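Local structure of diol-dehydratase (Roseburia inulinivorans, 5I2A) at residues 752-757 / 785-790; 380-385 / 409-414; 693-698 / 814-819. The protein probably acts as a B12-independent glycyl radical lyase that dehydrates 1,2-propanediol. All blocks are in the same frame, centred on the assembly; numbering follows the deposited sequence.

All three contacts are buried, showing how one chemistry gives way to another from sheet to loop. Interactions 1 and 2 belong to the same mixed sheet, each pairing the two strands of a beta-alpha-beta unit. They meet where N412 is bonded to the backbone of G785 and M786 and where H787 packs on Y411. A backbone ladder runs through interaction 2 beside a buried salt bridge; in interaction 1 only two such bonds form, H787 and M786 taking earlier amides. Interaction 3 lies closest to the centre of the chain and joins two loops by apolar touches and one water. It adjoins interaction 1 through L754 and G817, and through the backbone bond between G752 and L693.

Interaction 1: residues 752-757 / 785-790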
loop_
_atom_site.group_PDB
_atom_site.type_symbol
_atom_site.label_atom_id
_atom_site.label_comp_id
_atom_site.label_asym_id
_atom_site.label_seq_id
_atom_site.Cartn_x
_atom_site.Cartn_y
_atom_site.Cartn_z
ATOM N N GLY A 752 17.258 0.687 25.694
ATOM C CA GLY A 752 17.214 0.464 27.133
ATOM C C GLY A 752 17.883 -0.815 27.620
ATOM O O GLY A 752 17.807 -1.853 26.957
ATOM N N THR A 753 18.532 -0.752 28.785
ATOM C CA THR A 753 19.072 -1.958 29.415
ATOM C C THR A 753 18.396 -2.207 30.762
ATOM O O THR A 753 17.832 -1.301 31.368
ATOM C CB THR A 753 20.613 -1.888 29.614
ATOM O OG1 THR A 753 20.940 -0.935 30.629
ATOM C CG2 THR A 753 21.317 -1.499 28.317
ATOM N N LEU A 754 18.440 -3.446 31.227
ATOM C CA LEU A 754 17.781 -3.803 32.473
ATOM C C LEU A 754 18.736 -4.500 33.441
ATOM O O LEU A 754 19.328 -5.534 33.118
ATOM C CB LEU A 754 16.567 -4.703 32.201
ATOM C CG LEU A 754 15.783 -5.147 33.446
ATOM C CD1 LEU A 754 14.283 -5.254 33.131
ATOM C CD2 LEU A 754 16.285 -6.475 33.981
ATOM N N PHE A 755 18.836 -3.947 34.641
ATOM C CA PHE A 755 19.666 -4.519 35.705
ATOM C C PHE A 755 18.777 -4.872 36.906
ATOM O O PHE A 755 18.326 -3.986 37.637
ATOM C CB PHE A 755 20.778 -3.534 36.102
ATOM C CG PHE A 755 21.810 -4.088 37.075
ATOM C CD1 PHE A 755 21.840 -5.438 37.422
ATOM C CD2 PHE A 755 22.750 -3.236 37.646
ATOM C CE1 PHE A 755 22.794 -5.926 38.310
ATOM C CE2 PHE A 755 23.710 -3.715 38.540
ATOM C CZ PHE A 755 23.730 -5.068 38.870
ATOM N N ASN A 756 18.522 -6.166 37.071
ATOM C CA ASN A 756 17.833 -6.711 38.245
ATOM C C ASN A 756 18.767 -6.942 39.414
ATOM O O ASN A 756 19.841 -7.506 39.243
ATOM C CB ASN A 756 17.180 -8.057 37.923
ATOM C CG ASN A 756 15.752 -7.931 37.452
ATOM O OD1 ASN A 756 15.033 -7.004 37.827
ATOM N ND2 ASN A 756 15.329 -8.880 36.624
ATOM N N MET A 757 18.330 -6.567 40.613
ATOM C CA MET A 757 19.023 -6.992 41.819
ATOM C C MET A 757 18.025 -7.401 42.907
ATOM O O MET A 757 16.941 -6.835 43.002
ATOM C CB MET A 757 19.954 -5.880 42.311
ATOM C CG MET A 757 20.836 -6.277 43.472
ATOM S SD MET A 757 22.038 -5.020 43.943
ATOM C CE MET A 757 23.291 -5.234 42.695
ATOM N N GLY A 785 25.667 3.549 34.367
ATOM C CA GLY A 785 24.609 2.553 34.305
ATOM C C GLY A 785 23.296 3.246 33.978
ATOM O O GLY A 785 23.111 4.407 34.329
ATOM N N MET A 786 22.380 2.555 33.311
ATOM C CA MET A 786 21.158 3.214 32.850
ATOM C C MET A 786 19.938 3.005 33.765
ATOM O O MET A 786 19.078 3.874 33.891
ATOM C CB MET A 786 20.827 2.739 31.429
ATOM C CG MET A 786 19.583 3.386 30.828
ATOM S SD MET A 786 19.180 2.819 29.159
ATOM C CE MET A 786 20.667 3.282 28.272
ATOM N N HIS A 787 19.868 1.843 34.392
ATOM C CA HIS A 787 18.651 1.421 35.065
ATOM C C HIS A 787 18.918 0.379 36.141
ATOM O O HIS A 787 19.790 -0.467 35.979
ATOM C CB HIS A 787 17.662 0.851 34.045
ATOM C CG HIS A 787 16.676 -0.093 34.649
ATOM N ND1 HIS A 787 16.958 -1.427 34.863
ATOM C CD2 HIS A 787 15.431 0.110 35.138
ATOM C CE1 HIS A 787 15.919 -2.007 35.433
ATOM N NE2 HIS A 787 14.976 -1.096 35.610
ATOM N N MET A 788 18.158 0.444 37.233
ATOM C CA MET A 788 18.190 -0.590 38.269
ATOM C C MET A 788 16.808 -0.793 38.855
ATOM O O MET A 788 16.028 0.154 38.958
ATOM C CB MET A 788 19.152 -0.235 39.407
ATOM C CG MET A 788 20.598 -0.578 39.169
ATOM S SD MET A 788 21.578 -0.362 40.686
ATOM C CE MET A 788 21.652 -2.035 41.333
ATOM N N GLN A 789 16.521 -2.022 39.272
ATOM C CA GLN A 789 15.267 -2.320 39.962
ATOM C C GLN A 789 15.443 -3.516 40.897
ATOM O O GLN A 789 16.324 -4.346 40.694
ATOM C CB GLN A 789 14.154 -2.600 38.963
ATOM C CG GLN A 789 14.444 -3.823 38.121
ATOM C CD GLN A 789 13.441 -4.029 36.990
ATOM O OE1 GLN A 789 13.112 -5.163 36.654
ATOM N NE2 GLN A 789 12.950 -2.935 36.409
ATOM N N PHE A 790 14.582 -3.600 41.906
ATOM C CA PHE A 790 14.852 -4.450 43.053
ATOM C C PHE A 790 13.678 -5.282 43.529
ATOM O O PHE A 790 12.568 -4.777 43.714
ATOM C CB PHE A 790 15.328 -3.598 44.228
ATOM C CG PHE A 790 16.508 -2.734 43.907
ATOM C CD1 PHE A 790 16.336 -1.501 43.302
ATOM C CD2 PHE A 790 17.780 -3.142 44.239
ATOM C CE1 PHE A 790 17.423 -0.702 43.016
ATOM C CE2 PHE A 790 18.863 -2.347 43.964
ATOM C CZ PHE A 790 18.680 -1.124 43.353
HETATM O O HOH W 1 21.061 -0.731 33.566
HETATM O O HOH W 2 14.702 -6.927 40.572
#
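G752 and T753 both lie against the sulfur of M786, whose SD takes a weak hydrogen bond from T753 N at 3.6 Å. Beyond it, T753 OG1 bonds to H746 and to a water that donates to H787 O, bridging the two segments. L754 runs beside the H787 imidazole, both side chains pointing the same way, with L754 CG 3.7 Å from H787 CE1. The next amide is caught by that same ring: F755 N donates to H787 ND1 at 3.2 Å, nearly straight at 167° and in the imidazole plane, so a side chain does the work of a backbone carbonyl. Regular parallel pairing then takes over, with Q789 N bonded to F755 O. This is the start of the ladder between strands 756-759 and 787-792, which helix 766-781 links in a beta-alpha-beta unit at one margin of a mixed sheet. F755 CD2 packs 3.7 Å from M788 CG, and M788 SD, 5.2 Å from the F755 ring centroid, makes an oblique Met-aromatic contact. On the other face, N756 sends ND2 to D721 and V815 O. M757 N continues the ladder to Q789 O at 3.0 Å. The M757 side chain runs extended until it bends at chi3 (-79°), which brings its CE to 3.8 Å from M788 CE while its SD makes a second Met-aromatic contact, 5.4 Å from the F790 ring centroid.

Interaction 2: residues 380-385 / 409-414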
loop_
_atom_site.group_PDB
_atom_site.type_symbol
_atom_site.label_atom_id
_atom_site.label_comp_id
_atom_site.label_asym_id
_atom_site.label_seq_id
_atom_site.Cartn_x
_atom_site.Cartn_y
_atom_site.Cartn_z
ATOM N N SER A 380 3.356 0.036 35.897
ATOM C CA SER A 380 4.768 -0.182 36.124
ATOM C C SER A 380 5.381 1.171 36.504
ATOM O O SER A 380 5.923 1.908 35.658
ATOM C CB SER A 380 5.451 -0.793 34.886
ATOM O OG SER A 380 4.896 -2.059 34.539
ATOM N N LEU A 381 5.271 1.492 37.789
ATOM C CA LEU A 381 5.738 2.761 38.319
ATOM C C LEU A 381 7.248 2.924 38.183
ATOM O O LEU A 381 8.030 2.027 38.490
ATOM C CB LEU A 381 5.336 2.910 39.787
ATOM C CG LEU A 381 5.632 4.272 40.398
ATOM C CD1 LEU A 381 4.742 5.324 39.766
ATOM C CD2 LEU A 381 5.428 4.229 41.915
ATOM N N SER A 382 7.646 4.096 37.727
ATOM C CA SER A 382 9.048 4.388 37.518
ATOM C C SER A 382 9.435 5.728 38.125
ATOM O O SER A 382 8.587 6.593 38.345
ATOM C CB SER A 382 9.351 4.386 36.022
ATOM O OG SER A 382 9.062 3.133 35.462
ATOM N N ILE A 383 10.721 5.916 38.371
ATOM C CA ILE A 383 11.198 7.219 38.783
ATOM C C ILE A 383 12.432 7.622 37.974
ATOM O O ILE A 383 13.322 6.810 37.717
ATOM C CB ILE A 383 11.503 7.256 40.309
ATOM C CG1 ILE A 383 11.946 8.660 40.734
ATOM C CG2 ILE A 383 12.534 6.185 40.692
ATOM C CD1 ILE A 383 11.931 8.869 42.255
ATOM N N ARG A 384 12.445 8.869 37.529
ATOM C CA ARG A 384 13.614 9.428 36.880
ATOM C C ARG A 384 14.548 10.009 37.938
ATOM O O ARG A 384 14.166 10.898 38.681
ATOM C CB ARG A 384 13.214 10.509 35.870
ATOM C CG ARG A 384 12.649 9.972 34.574
ATOM C CD ARG A 384 12.235 11.099 33.621
ATOM N NE ARG A 384 13.257 12.136 33.500
ATOM C CZ ARG A 384 13.150 13.193 32.698
ATOM N NH1 ARG A 384 12.076 13.350 31.925
ATOM N NH2 ARG A 384 14.114 14.097 32.675
ATOM N N VAL A 385 15.764 9.483 37.998
ATOM C CA VAL A 385 16.790 9.958 38.912
ATOM C C VAL A 385 17.767 10.879 38.170
ATOM O O VAL A 385 18.237 10.541 37.079
ATOM C CB VAL A 385 17.579 8.779 39.533
ATOM C CG1 VAL A 385 18.678 9.281 40.482
ATOM C CG2 VAL A 385 16.643 7.827 40.243
ATOM N N ALA A 409 10.797 1.321 39.372
ATOM C CA ALA A 409 12.080 1.079 38.727
ATOM C C ALA A 409 12.812 2.422 38.633
ATOM O O ALA A 409 12.168 3.462 38.528
ATOM C CB ALA A 409 11.895 0.458 37.341
ATOM N N TYR A 410 14.142 2.381 38.667
ATOM C CA TYR A 410 14.977 3.578 38.722
ATOM C C TYR A 410 15.722 3.793 37.398
ATOM O O TYR A 410 16.391 2.885 36.914
ATOM C CB TYR A 410 15.982 3.474 39.894
ATOM C CG TYR A 410 15.295 3.371 41.249
ATOM C CD1 TYR A 410 14.778 2.157 41.703
ATOM C CD2 TYR A 410 15.147 4.487 42.060
ATOM C CE1 TYR A 410 14.129 2.063 42.938
ATOM C CE2 TYR A 410 14.497 4.406 43.288
ATOM C CZ TYR A 410 13.991 3.195 43.721
ATOM O OH TYR A 410 13.342 3.115 44.923
ATOM N N TYR A 411 15.612 4.997 36.836
ATOM C CA TYR A 411 16.204 5.327 35.534
ATOM C C TYR A 411 17.132 6.541 35.629
ATOM O O TYR A 411 16.838 7.512 36.312
ATOM C CB TYR A 411 15.107 5.572 34.487
ATOM C CG TYR A 411 14.224 4.344 34.305
ATOM C CD1 TYR A 411 14.543 3.359 33.367
ATOM C CD2 TYR A 411 13.111 4.148 35.111
ATOM C CE1 TYR A 411 13.758 2.224 33.222
ATOM C CE2 TYR A 411 12.312 3.014 34.974
ATOM C CZ TYR A 411 12.639 2.057 34.034
ATOM O OH TYR A 411 11.856 0.943 33.930
ATOM N N ASN A 412 18.248 6.466 34.918
ATOM C CA ASN A 412 19.292 7.476 35.011
ATOM C C ASN A 412 19.213 8.545 33.905
ATOM O O ASN A 412 19.710 8.345 32.793
ATOM C CB ASN A 412 20.653 6.769 34.997
ATOM C CG ASN A 412 21.823 7.722 35.197
ATOM O OD1 ASN A 412 21.638 8.888 35.517
ATOM N ND2 ASN A 412 23.035 7.214 35.011
ATOM N N ASP A 413 18.590 9.673 34.225
ATOM C CA ASP A 413 18.577 10.858 33.349
ATOM C C ASP A 413 19.913 11.142 32.674
ATOM O O ASP A 413 19.965 11.437 31.477
ATOM C CB ASP A 413 18.187 12.115 34.134
ATOM C CG ASP A 413 16.689 12.301 34.256
ATOM O OD1 ASP A 413 15.951 11.309 34.147
ATOM O OD2 ASP A 413 16.245 13.450 34.467
ATOM N N GLU A 414 20.993 11.061 33.447
ATOM C CA GLU A 414 22.290 11.533 32.970
ATOM C C GLU A 414 22.861 10.682 31.842
ATOM O O GLU A 414 23.714 11.135 31.086
ATOM C CB GLU A 414 23.290 11.605 34.122
ATOM C CG GLU A 414 23.436 13.019 34.676
ATOM C CD GLU A 414 22.504 13.273 35.837
ATOM O OE1 GLU A 414 22.205 12.304 36.555
ATOM O OE2 GLU A 414 22.062 14.421 36.037
#
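The Y411 ring takes I383 O at its edge, in the ring plane, while S382 comes in obliquely and sets OG 3.3 Å from Y411 CE2. The phenol of Y411 is bonded to C438 O, and S382 OG to N346, so neither hydroxyl depends on the other. On the opposite face of the sheet, the Y410 ring has V385 CG2 near its plane at the edge and receives I383 CG2 obliquely, 3.4 Å from CD2. The third flat group is the R384 guanidinium. It grips D413 side-on, NE to OD1 at 2.9 Å and NH2 to OD2 also at 2.9 Å, in a two-pronged salt bridge. The pairing is not coplanar: the two planes stand 52° apart, and although OD2 lies in the guanidinium plane, NH2 reaches it from above the carboxylate, 45° out of plane. A bend at chi3 (47°) turns the arginine head back toward this acid. Both ions are held further, D413 by Y433 and Q352, R384 by R431 O.

These side chains project from two parallel neighbours, strands 380-385 and 409-412, joined through helix 391-402 as a beta-alpha-beta unit, consistent with the alpha/beta barrel of glycyl radical enzymes. The backbone ladder begins with A409 N to L381 O and runs through I383 N to A409 O, Y411 N to I383 O and V385 N to Y411 O, the last 2.8 Å long. It carries on past the strand end, where D413 N, already in the helix, bonds to V385 O at 3.0 Å. N412 occupies the N-cap, its OD1 accepting from E414 N at 3.1 Å, while its ND2 reaches across to G785 O.

Interaction 3: residues 693-698 / 814-819; sequences LYPVSA and RVAGYS
V815 meets the other loop through CG1, which touches S697 CB at 4.0 Å, while its CB lies over one face of the Y818 ring, toward the rim. A816 comes next, its methyl CB lying 3.6 Å from P695 CG and 3.3 Å from V696 O. A water accepts from V696 N at 2.9 Å and donates to A816 O. G817, the predicted glycine radical site, carries no radical here; a beta carbon would jam against the preceding carbonyl. Y818, whose O accepts from V815 N across the turn, has CG between its backbone N and carbonyl carbon (chi1 71°), which swings the ring toward the other loop; there it crosses V696 at about a right angle, CE1 to CG1 3.7 Å, and its OH lies 3.3 Å from S697 CB while bonding to A339 O. With an alanine in place of this tyrosine, A339 O would probably lose its hydroxyl partner and a gap would open beside V696 and S697. A type II' turn from P695 to A698 shapes the opposing loop. Apolar touches and one water carry the contact, so between these loops shape probably counts for more than direct polar bonding in placing the predicted radical site.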
loop_
_atom_site.group_PDB
_atom_site.type_symbol
_atom_site.label_atom_id
_atom_site.label_comp_id
_atom_site.label_asym_id
_atom_site.label_seq_id
_atom_site.Cartn_x
_atom_site.Cartn_y
_atom_site.Cartn_z
ATOM N N LEU A 693 18.590 -4.358 25.854
ATOM C CA LEU A 693 19.095 -5.513 26.580
ATOM C C LEU A 693 18.216 -5.735 27.814
ATOM O O LEU A 693 18.543 -5.316 28.919
ATOM C CB LEU A 693 20.564 -5.323 26.975
ATOM C CG LEU A 693 21.549 -5.091 25.822
ATOM C CD1 LEU A 693 22.874 -4.532 26.307
ATOM C CD2 LEU A 693 21.757 -6.357 25.007
ATOM N N TYR A 694 17.089 -6.395 27.601
ATOM C CA TYR A 694 16.176 -6.710 28.681
ATOM C C TYR A 694 15.397 -7.971 28.331
ATOM O O TYR A 694 15.306 -8.335 27.163
ATOM C CB TYR A 694 15.235 -5.541 28.966
ATOM C CG TYR A 694 14.221 -5.175 27.890
ATOM C CD1 TYR A 694 13.023 -5.876 27.771
ATOM C CD2 TYR A 694 14.419 -4.069 27.056
ATOM C CE1 TYR A 694 12.078 -5.515 26.844
ATOM C CE2 TYR A 694 13.453 -3.687 26.111
ATOM C CZ TYR A 694 12.292 -4.422 26.008
ATOM O OH TYR A 694 11.320 -4.083 25.098
ATOM N N PRO A 695 14.873 -8.660 29.347
ATOM C CA PRO A 695 14.343 -10.002 29.075
ATOM C C PRO A 695 12.833 -10.202 29.186
ATOM O O PRO A 695 12.367 -11.245 28.735
ATOM C CB PRO A 695 15.030 -10.838 30.145
ATOM C CG PRO A 695 14.996 -9.915 31.341
ATOM C CD PRO A 695 15.229 -8.504 30.770
ATOM N N VAL A 696 12.101 -9.253 29.765
ATOM C CA VAL A 696 10.718 -9.493 30.189
ATOM C C VAL A 696 10.744 -10.807 30.987
ATOM O O VAL A 696 11.573 -10.929 31.877
ATOM C CB VAL A 696 9.722 -9.524 29.021
ATOM C CG1 VAL A 696 8.302 -9.238 29.544
ATOM C CG2 VAL A 696 10.097 -8.457 27.988
ATOM N N SER A 697 9.911 -11.802 30.676
ATOM C CA SER A 697 10.076 -13.081 31.371
ATOM C C SER A 697 10.628 -14.155 30.424
ATOM O O SER A 697 10.628 -15.344 30.746
ATOM C CB SER A 697 8.752 -13.553 32.001
ATOM O OG SER A 697 7.790 -13.954 31.037
ATOM N N ALA A 698 11.134 -13.718 29.276
ATOM C CA ALA A 698 11.474 -14.625 28.179
ATOM C C ALA A 698 12.828 -15.300 28.312
ATOM O O ALA A 698 13.178 -16.154 27.490
ATOM C CB ALA A 698 11.405 -13.877 26.846
ATOM N N ARG A 814 9.083 -8.592 41.728
ATOM C CA ARG A 814 9.621 -7.993 40.526
ATOM C C ARG A 814 10.051 -9.090 39.574
ATOM O O ARG A 814 10.821 -9.965 39.966
ATOM C CB ARG A 814 10.816 -7.088 40.842
ATOM C CG ARG A 814 11.229 -6.209 39.669
ATOM C CD ARG A 814 10.085 -5.265 39.266
ATOM N NE ARG A 814 10.467 -4.318 38.208
ATOM C CZ ARG A 814 9.669 -3.370 37.727
ATOM N NH1 ARG A 814 8.429 -3.240 38.190
ATOM N NH2 ARG A 814 10.106 -2.551 36.778
ATOM N N VAL A 815 9.564 -9.055 38.333
ATOM C CA VAL A 815 10.029 -10.004 37.325
ATOM C C VAL A 815 11.210 -9.387 36.561
ATOM O O VAL A 815 12.350 -9.560 36.958
ATOM C CB VAL A 815 8.891 -10.421 36.347
ATOM C CG1 VAL A 815 9.385 -11.462 35.368
ATOM C CG2 VAL A 815 7.705 -10.961 37.122
ATOM N N ALA A 816 10.941 -8.664 35.475
ATOM C CA ALA A 816 11.988 -7.846 34.852
ATOM C C ALA A 816 11.362 -6.704 34.069
ATOM O O ALA A 816 10.835 -6.906 32.983
ATOM C CB ALA A 816 12.877 -8.691 33.951
ATOM N N GLY A 817 11.400 -5.508 34.640
ATOM C CA GLY A 817 10.822 -4.346 33.999
ATOM C C GLY A 817 9.351 -4.193 34.315
ATOM O O GLY A 817 8.705 -3.276 33.815
ATOM N N TYR A 818 8.839 -5.101 35.152
ATOM C CA TYR A 818 7.451 -5.101 35.598
ATOM C C TYR A 818 7.308 -5.980 36.817
ATOM O O TYR A 818 8.155 -6.829 37.071
ATOM C CB TYR A 818 6.491 -5.600 34.506
ATOM C CG TYR A 818 6.576 -7.087 34.197
ATOM C CD1 TYR A 818 7.682 -7.621 33.541
ATOM C CD2 TYR A 818 5.538 -7.955 34.541
ATOM C CE1 TYR A 818 7.757 -8.982 33.223
ATOM C CE2 TYR A 818 5.603 -9.324 34.239
ATOM C CZ TYR A 818 6.706 -9.829 33.572
ATOM O OH TYR A 818 6.780 -11.172 33.265
ATOM N N SER A 819 6.220 -5.779 37.546
ATOM C CA SER A 819 5.917 -6.575 38.722
ATOM C C SER A 819 4.718 -7.455 38.439
ATOM O O SER A 819 3.943 -7.183 37.527
ATOM C CB SER A 819 5.653 -5.671 39.925
ATOM O OG SER A 819 6.817 -4.913 40.232
HETATM O O HOH W 3 12.197 -6.565 30.770
#